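Local coordinates for interphotoreceptor retinoid-binding protein (Xenopus laevis, PDB 1J7X) that probably binds and carries retinoids between photoreceptors and the retinal pigment epithelium, at residues I108-F113 and D146-V151; N17-S22 and V256-I261. All coordinates share one frame; numbering follows the deposited sequence.

Contact 1: residues I108-F113 and D146-V151; sequences IGYLRF and DLRYNV
This is a buried, mainly polar contact where strand 108-112 meets the turn that follows its parallel neighbour, strand 142-146, in the mixed sheet of the peptidase S41 family region. Asp146 N donates to Leu111 O at 2.8 Å, and the chain after it folds into a type I turn, Leu147 to Asn150.

Asp146 is the polar centre. Its CG is anti to the backbone N (chi1 -167°), which brings the carboxylate to Tyr110 and Arg148. OD2 takes a short bond of 2.5 Å from Tyr110 OH, on the anti side of the carboxylate. The ring and carboxylate planes stand 75° apart. Arg148 holds the same carboxylate in a side-on salt bridge: NH2 meets OD2 at 2.8 Å and NE meets OD1 at 2.9 Å, both on the syn side. The backbone N of Arg148 also reaches OD1, closing an Asx turn. With an alanine here, Tyr110 OH would probably lose its acceptor, the Arg148 guanidinium its counter-charge and the Arg148 backbone N its Asx bond.

Arg112 lays one guanidinium face on Tyr149 CD2, while its NH2 pairs with Asp114. Asn150 ND2 comes from above the carbonyl plane to Phe113 O at 2.9 Å, Asn150 OD1 accepts from Gly152 N, and Leu147 CD2 sits over one face of the Phe113 ring. Four donor bonds thus satisfy the buried carboxylate, and the paired charge of Arg148 would probably keep it ionised.

Contact 2: residues N17-S22 and V256-I261; sequences NNYAFS and VTVPII
The edge of the Tyr19 ring meets Pro259: CG of the proline lies near the ring plane, 3.4 Å from Tyr19 CE1. One face of the same ring has the backbone N of Phe21 over its centre, 3.8 Å above the plane, so the chain curls back over its own tyrosine. The Phe21 ring, which also meets the ring of Tyr270, turns its edge to Tyr19 CZ. CG of Tyr19 is anti to the backbone N (chi1 180°). This sends the ring past the proline, and its hydroxyl goes on to bond with Asp60.

The CB of Tyr19 points away from the strand overall, yet it still touches Val258. The methyl CG1 of Val258 packs beside the backbone, 3.6 Å from Tyr19 CA. That methyl is also anti to its own backbone N (chi1 -179°), which turns it to the end of the helix.

The contact joins the C-terminal end of helix 2-18 to strand 254-265, the strand that pairs with three others in the antiparallel sheet. Tyr19 is the first residue to leave helical geometry. Just after it, Ala20 N donates to Pro259 O at 2.8 Å, with an N-H...O angle of 160°. A second, weaker polar touch runs the other way: Ile260 CA lies 3.4 Å from Asn18 O, as a CA-H...O contact.

Ala20 points its methyl toward the strand. There CB lies 3.4 Å from Pro259 O and 3.7 Å from the carbonyl carbon of Ile260. Ile260 CG2 comes 3.7 Å from Asn18 O. The longer CG1 branch of Ile260 leads away, and the Ile260 side chain also touches Lys245 of strand 244-248.

How the contacts relate
From the N terminus, helix 2-18 runs into residues 17-22, the first half of contact 2. The chain passes helices 25-31, 43-58 and 88-98, with strands 64-67 and 100-104 among them, and reaches strand 108-112, the first half of contact 1. It passes through helix 119-137 and strand 142-146, and contact 1 closes this short loop at 146-151. Much later, residues 256-261 return to the first helix and close contact 2. The small loop therefore lies wholly within the large one. Contact 1 joins neighbours in the mixed sheet; contact 2 ties the N-terminal helix to the antiparallel sheet. Their centres are about 33 Å apart, on opposite sides of the chain's centre, and they do not touch.

Contact 1: residues I108-F113 and D146-V151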
loop_
_atom_site.group_PDB
_atom_site.type_symbol
_atom_site.label_atom_id
_atom_site.label_comp_id
_atom_site.label_asym_id
_atom_site.label_seq_id
_atom_site.Cartn_x
_atom_site.Cartn_y
_atom_site.Cartn_z
ATOM N N ILE A 108 -9.908 -22.115 12.630
ATOM C CA ILE A 108 -9.665 -20.976 11.757
ATOM C C ILE A 108 -8.467 -20.256 12.394
ATOM O O ILE A 108 -8.526 -19.946 13.427
ATOM C CB ILE A 108 -10.840 -19.997 11.838
ATOM C CG1 ILE A 108 -12.175 -20.566 11.313
ATOM C CG2 ILE A 108 -10.513 -18.660 11.162
ATOM C CD1 ILE A 108 -12.002 -20.812 9.977
ATOM N N GLY A 109 -7.413 -20.026 11.644
ATOM C CA GLY A 109 -6.227 -19.365 12.120
ATOM C C GLY A 109 -6.488 -17.870 12.182
ATOM O O GLY A 109 -7.150 -17.346 11.233
ATOM N N TYR A 110 -5.959 -17.219 13.212
ATOM C CA TYR A 110 -6.044 -15.789 13.365
ATOM C C TYR A 110 -4.621 -15.225 13.532
ATOM O O TYR A 110 -3.842 -15.738 14.414
ATOM C CB TYR A 110 -6.840 -15.403 14.617
ATOM C CG TYR A 110 -6.865 -13.897 14.877
ATOM C CD1 TYR A 110 -7.739 -13.048 14.138
ATOM C CD2 TYR A 110 -6.007 -13.317 15.779
ATOM C CE1 TYR A 110 -7.753 -11.666 14.390
ATOM C CE2 TYR A 110 -6.003 -11.973 15.941
ATOM C CZ TYR A 110 -6.880 -11.123 15.275
ATOM O OH TYR A 110 -6.888 -9.795 15.543
ATOM N N LEU A 111 -4.216 -14.343 12.624
ATOM C CA LEU A 111 -2.866 -13.720 12.625
ATOM C C LEU A 111 -3.024 -12.242 12.629
ATOM O O LEU A 111 -3.654 -11.652 11.734
ATOM C CB LEU A 111 -2.083 -14.119 11.383
ATOM C CG LEU A 111 -0.812 -13.400 11.097
ATOM C CD1 LEU A 111 0.145 -13.462 12.251
ATOM C CD2 LEU A 111 -0.231 -13.960 9.907
ATOM N N ARG A 112 -2.541 -11.580 13.670
ATOM C CA ARG A 112 -2.496 -10.160 13.734
ATOM C C ARG A 112 -1.114 -9.651 13.903
ATOM O O ARG A 112 -0.350 -10.215 14.715
ATOM C CB ARG A 112 -3.382 -9.581 14.862
ATOM C CG ARG A 112 -3.228 -8.095 15.086
ATOM C CD ARG A 112 -4.117 -7.573 16.157
ATOM N NE ARG A 112 -3.750 -6.219 16.507
ATOM C CZ ARG A 112 -4.292 -5.559 17.484
ATOM N NH1 ARG A 112 -5.234 -6.160 18.256
ATOM N NH2 ARG A 112 -3.880 -4.319 17.764
ATOM N N PHE A 113 -0.763 -8.538 13.163
ATOM C CA PHE A 113 0.462 -7.815 13.364
ATOM C C PHE A 113 0.172 -6.385 12.875
ATOM O O PHE A 113 -0.668 -6.241 11.996
ATOM C CB PHE A 113 1.706 -8.436 12.760
ATOM C CG PHE A 113 1.643 -8.649 11.261
ATOM C CD1 PHE A 113 0.846 -9.637 10.724
ATOM C CD2 PHE A 113 2.329 -7.796 10.426
ATOM C CE1 PHE A 113 0.803 -9.807 9.415
ATOM C CE2 PHE A 113 2.303 -8.042 9.095
ATOM C CZ PHE A 113 1.541 -8.993 8.601
ATOM N N ASP A 146 -5.475 -10.128 10.256
ATOM C CA ASP A 146 -6.040 -8.920 10.766
ATOM C C ASP A 146 -5.089 -7.688 10.600
ATOM O O ASP A 146 -4.093 -7.588 11.277
ATOM C CB ASP A 146 -6.379 -9.082 12.221
ATOM C CG ASP A 146 -7.248 -7.983 12.731
ATOM O OD1 ASP A 146 -7.446 -6.944 12.039
ATOM O OD2 ASP A 146 -7.804 -8.162 13.844
ATOM N N LEU A 147 -5.354 -6.780 9.621
ATOM C CA LEU A 147 -4.552 -5.630 9.425
ATOM C C LEU A 147 -5.240 -4.350 9.791
ATOM O O LEU A 147 -4.831 -3.222 9.399
ATOM C CB LEU A 147 -4.151 -5.562 7.915
ATOM C CG LEU A 147 -3.367 -6.725 7.440
ATOM C CD1 LEU A 147 -3.056 -6.590 5.764
ATOM C CD2 LEU A 147 -2.125 -6.970 8.241
ATOM N N ARG A 148 -6.337 -4.501 10.497
ATOM C CA ARG A 148 -7.096 -3.336 10.930
ATOM C C ARG A 148 -6.299 -2.342 11.727
ATOM O O ARG A 148 -6.676 -1.169 11.747
ATOM C CB ARG A 148 -8.372 -3.704 11.760
ATOM C CG ARG A 148 -9.412 -4.422 10.905
ATOM C CD ARG A 148 -10.574 -4.968 11.761
ATOM N NE ARG A 148 -10.125 -5.964 12.693
ATOM C CZ ARG A 148 -10.904 -6.528 13.620
ATOM N NH1 ARG A 148 -12.208 -6.245 13.620
ATOM N NH2 ARG A 148 -10.409 -7.456 14.434
ATOM N N TYR A 149 -5.255 -2.777 12.435
ATOM C CA TYR A 149 -4.449 -1.892 13.231
ATOM C C TYR A 149 -3.066 -1.684 12.683
ATOM O O TYR A 149 -2.182 -1.207 13.365
ATOM C CB TYR A 149 -4.378 -2.545 14.679
ATOM C CG TYR A 149 -5.740 -3.034 15.139
ATOM C CD1 TYR A 149 -6.659 -2.161 15.581
ATOM C CD2 TYR A 149 -6.138 -4.370 14.943
ATOM C CE1 TYR A 149 -7.944 -2.574 15.946
ATOM C CE2 TYR A 149 -7.405 -4.799 15.292
ATOM C CZ TYR A 149 -8.297 -3.894 15.840
ATOM O OH TYR A 149 -9.609 -4.289 16.099
ATOM N N ASN A 150 -2.868 -2.085 11.407
ATOM C CA ASN A 150 -1.566 -2.095 10.794
ATOM C C ASN A 150 -1.343 -0.888 9.944
ATOM O O ASN A 150 -1.900 -0.691 8.866
ATOM C CB ASN A 150 -1.355 -3.370 10.114
ATOM C CG ASN A 150 0.074 -3.632 9.668
ATOM O OD1 ASN A 150 0.838 -2.735 9.254
ATOM N ND2 ASN A 150 0.482 -4.899 9.737
ATOM N N VAL A 151 -0.522 -0.006 10.512
ATOM C CA VAL A 151 -0.181 1.273 9.898
ATOM C C VAL A 151 1.012 1.171 8.977
ATOM O O VAL A 151 1.484 2.113 8.366
ATOM C CB VAL A 151 0.135 2.318 10.999
ATOM C CG1 VAL A 151 -1.134 2.487 11.829
ATOM C CG2 VAL A 151 1.407 1.949 11.794
#

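Contact 2: residues N17-S22 and V256-I261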
loop_
_atom_site.group_PDB
_atom_site.type_symbol
_atom_site.label_atom_id
_atom_site.label_comp_id
_atom_site.label_asym_id
_atom_site.label_seq_id
_atom_site.Cartn_x
_atom_site.Cartn_y
_atom_site.Cartn_z
ATOM N N ASN A 17 9.226 16.571 -15.275
ATOM C CA ASN A 17 10.323 15.781 -14.762
ATOM C C ASN A 17 9.969 14.712 -13.730
ATOM O O ASN A 17 10.732 13.802 -13.564
ATOM C CB ASN A 17 11.311 16.678 -14.157
ATOM C CG ASN A 17 11.885 17.648 -15.193
ATOM O OD1 ASN A 17 12.322 17.208 -16.284
ATOM N ND2 ASN A 17 11.897 18.933 -14.862
ATOM N N ASN A 18 8.789 14.796 -13.142
ATOM C CA ASN A 18 8.437 13.822 -12.064
ATOM C C ASN A 18 7.162 12.993 -12.174
ATOM O O ASN A 18 7.087 11.916 -11.591
ATOM C CB ASN A 18 8.459 14.549 -10.751
ATOM C CG ASN A 18 9.753 15.345 -10.534
ATOM O OD1 ASN A 18 9.830 16.560 -10.786
ATOM N ND2 ASN A 18 10.692 14.723 -9.945
ATOM N N TYR A 19 6.158 13.497 -12.873
ATOM C CA TYR A 19 4.837 12.848 -12.869
ATOM C C TYR A 19 4.948 11.450 -13.455
ATOM O O TYR A 19 5.338 11.286 -14.645
ATOM C CB TYR A 19 3.836 13.682 -13.661
ATOM C CG TYR A 19 2.474 13.122 -13.734
ATOM C CD1 TYR A 19 1.883 12.557 -12.594
ATOM C CD2 TYR A 19 1.720 13.178 -14.866
ATOM C CE1 TYR A 19 0.621 12.096 -12.604
ATOM C CE2 TYR A 19 0.451 12.575 -14.901
ATOM C CZ TYR A 19 -0.139 12.115 -13.702
ATOM O OH TYR A 19 -1.399 11.585 -13.753
ATOM N N ALA A 20 4.535 10.460 -12.677
ATOM C CA ALA A 20 4.626 9.063 -13.139
ATOM C C ALA A 20 4.125 8.773 -14.547
ATOM O O ALA A 20 4.664 7.909 -15.225
ATOM C CB ALA A 20 3.903 8.155 -12.223
ATOM N N PHE A 21 3.057 9.426 -14.958
ATOM C CA PHE A 21 2.455 9.191 -16.272
ATOM C C PHE A 21 3.087 10.180 -17.289
ATOM O O PHE A 21 2.434 11.092 -17.714
ATOM C CB PHE A 21 0.975 9.391 -16.241
ATOM C CG PHE A 21 0.177 8.236 -15.689
ATOM C CD1 PHE A 21 0.084 7.053 -16.384
ATOM C CD2 PHE A 21 -0.490 8.344 -14.488
ATOM C CE1 PHE A 21 -0.619 6.083 -15.934
ATOM C CE2 PHE A 21 -1.199 7.326 -14.025
ATOM C CZ PHE A 21 -1.284 6.190 -14.720
ATOM N N SER A 22 4.339 9.947 -17.670
ATOM C CA SER A 22 5.036 10.766 -18.685
ATOM C C SER A 22 4.294 11.019 -19.987
ATOM O O SER A 22 4.398 12.132 -20.601
ATOM C CB SER A 22 6.436 10.205 -18.896
ATOM O OG SER A 22 6.350 8.968 -19.585
ATOM N N VAL A 256 2.704 21.071 -4.419
ATOM C CA VAL A 256 2.088 20.026 -5.232
ATOM C C VAL A 256 2.592 18.611 -4.901
ATOM O O VAL A 256 3.766 18.342 -4.813
ATOM C CB VAL A 256 2.162 20.340 -6.766
ATOM C CG1 VAL A 256 3.609 20.201 -7.239
ATOM C CG2 VAL A 256 1.307 19.373 -7.594
ATOM N N THR A 257 1.677 17.644 -4.672
ATOM C CA THR A 257 2.038 16.269 -4.488
ATOM C C THR A 257 1.874 15.589 -5.754
ATOM O O THR A 257 0.823 15.723 -6.426
ATOM C CB THR A 257 1.087 15.525 -3.460
ATOM O OG1 THR A 257 1.122 16.188 -2.228
ATOM C CG2 THR A 257 1.570 14.088 -3.222
ATOM N N VAL A 258 2.963 14.987 -6.163
ATOM C CA VAL A 258 3.044 14.323 -7.448
ATOM C C VAL A 258 3.392 12.858 -7.390
ATOM O O VAL A 258 4.390 12.468 -6.771
ATOM C CB VAL A 258 4.104 15.049 -8.351
ATOM C CG1 VAL A 258 4.171 14.384 -9.678
ATOM C CG2 VAL A 258 3.760 16.499 -8.476
ATOM N N PRO A 259 2.564 11.991 -7.989
ATOM C CA PRO A 259 2.929 10.593 -7.982
ATOM C C PRO A 259 4.099 10.362 -8.882
ATOM O O PRO A 259 4.018 10.771 -9.986
ATOM C CB PRO A 259 1.673 9.897 -8.493
ATOM C CG PRO A 259 1.031 10.968 -9.386
ATOM C CD PRO A 259 1.251 12.204 -8.624
ATOM N N ILE A 260 5.208 9.860 -8.358
ATOM C CA ILE A 260 6.393 9.603 -9.165
ATOM C C ILE A 260 6.478 8.148 -9.538
ATOM O O ILE A 260 7.268 7.750 -10.362
ATOM C CB ILE A 260 7.652 9.993 -8.415
ATOM C CG1 ILE A 260 7.808 9.056 -7.161
ATOM C CG2 ILE A 260 7.643 11.462 -7.950
ATOM C CD1 ILE A 260 9.134 9.233 -6.439
ATOM N N ILE A 261 5.608 7.307 -8.980
ATOM C CA ILE A 261 5.652 5.929 -9.297
ATOM C C ILE A 261 4.330 5.416 -9.709
ATOM O O ILE A 261 3.289 5.756 -9.057
ATOM C CB ILE A 261 6.070 5.190 -7.968
ATOM C CG1 ILE A 261 7.554 5.319 -7.725
ATOM C CG2 ILE A 261 5.682 3.747 -8.029
ATOM C CD1 ILE A 261 8.018 4.951 -6.354
#